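Local atomic coordinates of putative oxidoreductase (PDB entry 3FHL), a protein that probably acts as a nucleotide-dependent oxidoreductase of the Gfo/Idh/MocA family, with an NAD-binding Rossmann domain. Residues S56-E59 against L60-P64. Numbering follows the deposited sequence.
Sequences SFKE and LTEDP
Phe57 O takes two backbone donors from the short helix 58-61: Leu60 N at 2.8 Å, from above the carbonyl plane, and Thr61 N at 3.2 Å, within that plane. Lys58 O accepts from Glu62 N at 2.9 Å, nearly in line with its C=O, and Thr61 OG1 lies 3.1 Å from the same Lys58 O, a possible further bond. Ser56 OG donates to the anti lone pair of Glu59 OE2 (2.9 Å), linking side chains three residues apart. On the outer face, where exposed charged residues are at home, the aliphatic part of Lys58 lies against the carboxylate, CD 3.4 Å from Glu62 OE2, while NZ makes only a long salt bridge to that oxygen. Inward, with CG anti to its backbone N (chi1 -179°), Phe57 brings ring atom CE2 to 3.5 Å from Thr61 CG2; threonine suits the place because its methyl meets the ring while its hydroxyl sits near Lys58 O. Asp63 is held at both oxygens, OD2 by a salt bridge to Lys35 and OD1 by Glu65 N. In the Rossmann domain, buried, apolar Phe57 and Leu60 pack on Ile69 of strand 68-71, Leu60 also meets strand 31-37, Phe57 stacks on Tyr81, and Thr61 touches Met84 and Ala85 of helix 78-87.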
loop_
_atom_site.group_PDB
_atom_site.type_symbol
_atom_site.label_atom_id
_atom_site.label_comp_id
_atom_site.label_asym_id
_atom_site.label_seq_id
_atom_site.Cartn_x
_atom_site.Cartn_y
_atom_site.Cartn_z
ATOM N N SER C 56 39.711 25.119 -7.626
ATOM C CA SER C 56 38.491 25.696 -8.172
ATOM C C SER C 56 37.917 24.845 -9.282
ATOM O O SER C 56 38.624 24.022 -9.883
ATOM C CB SER C 56 38.729 27.126 -8.681
ATOM O OG SER C 56 39.573 27.134 -9.821
ATOM N N PHE C 57 36.629 25.063 -9.541
ATOM C CA PHE C 57 35.892 24.352 -10.567
ATOM C C PHE C 57 36.371 24.741 -11.961
ATOM O O PHE C 57 36.461 23.886 -12.848
ATOM C CB PHE C 57 34.387 24.619 -10.438
ATOM C CG PHE C 57 33.558 23.888 -11.456
ATOM C CD1 PHE C 57 33.427 22.504 -11.399
ATOM C CD2 PHE C 57 32.929 24.577 -12.484
ATOM C CE1 PHE C 57 32.667 21.828 -12.341
ATOM C CE2 PHE C 57 32.179 23.905 -13.429
ATOM C CZ PHE C 57 32.049 22.527 -13.358
ATOM N N LYS C 58 36.677 26.025 -12.139
ATOM C CA LYS C 58 37.222 26.560 -13.397
ATOM C C LYS C 58 38.485 25.808 -13.865
ATOM O O LYS C 58 38.697 25.624 -15.062
ATOM C CB LYS C 58 37.515 28.060 -13.245
ATOM C CG LYS C 58 37.659 28.816 -14.561
ATOM C CD LYS C 58 38.313 30.188 -14.361
ATOM C CE LYS C 58 37.284 31.316 -14.326
ATOM N NZ LYS C 58 36.739 31.635 -15.681
ATOM N N GLU C 59 39.297 25.342 -12.915
ATOM C CA GLU C 59 40.478 24.535 -13.221
ATOM C C GLU C 59 40.148 23.153 -13.799
ATOM O O GLU C 59 41.016 22.498 -14.389
ATOM C CB GLU C 59 41.384 24.416 -11.996
ATOM C CG GLU C 59 42.126 25.704 -11.683
ATOM C CD GLU C 59 42.829 25.662 -10.348
ATOM O OE1 GLU C 59 43.971 25.150 -10.281
ATOM O OE2 GLU C 59 42.240 26.153 -9.365
ATOM N N LEU C 60 38.900 22.711 -13.641
ATOM C CA LEU C 60 38.438 21.518 -14.342
ATOM C C LEU C 60 38.006 21.872 -15.737
ATOM O O LEU C 60 38.385 21.193 -16.688
ATOM C CB LEU C 60 37.255 20.836 -13.630
ATOM C CG LEU C 60 37.468 20.229 -12.254
ATOM C CD1 LEU C 60 36.203 19.442 -11.837
ATOM C CD2 LEU C 60 38.685 19.351 -12.247
ATOM N N THR C 61 37.189 22.916 -15.860
ATOM C CA THR C 61 36.588 23.256 -17.156
ATOM C C THR C 61 37.627 23.776 -18.155
ATOM O O THR C 61 37.461 23.628 -19.369
ATOM C CB THR C 61 35.433 24.283 -17.036
ATOM O OG1 THR C 61 35.914 25.500 -16.451
ATOM C CG2 THR C 61 34.314 23.744 -16.174
ATOM N N GLU C 62 38.698 24.371 -17.636
ATOM C CA GLU C 62 39.749 24.916 -18.489
ATOM C C GLU C 62 40.861 23.921 -18.786
ATOM O O GLU C 62 41.785 24.236 -19.537
ATOM C CB GLU C 62 40.336 26.178 -17.875
ATOM C CG GLU C 62 39.451 27.403 -18.009
ATOM C CD GLU C 62 40.032 28.624 -17.298
ATOM O OE1 GLU C 62 41.037 28.480 -16.562
ATOM O OE2 GLU C 62 39.473 29.728 -17.477
ATOM N N ASP C 63 40.773 22.728 -18.203
ATOM C CA ASP C 63 41.774 21.700 -18.418
ATOM C C ASP C 63 41.545 21.021 -19.767
ATOM O O ASP C 63 40.548 20.322 -19.942
ATOM C CB ASP C 63 41.738 20.692 -17.264
ATOM C CG ASP C 63 42.872 19.682 -17.318
ATOM O OD1 ASP C 63 43.321 19.298 -18.417
ATOM O OD2 ASP C 63 43.318 19.248 -16.240
ATOM N N PRO C 64 42.491 21.194 -20.724
ATOM C CA PRO C 64 42.289 20.696 -22.095
ATOM C C PRO C 64 42.372 19.176 -22.226
ATOM O O PRO C 64 42.022 18.635 -23.273
ATOM C CB PRO C 64 43.446 21.346 -22.872
ATOM C CG PRO C 64 44.520 21.483 -21.861
ATOM C CD PRO C 64 43.803 21.857 -20.583
#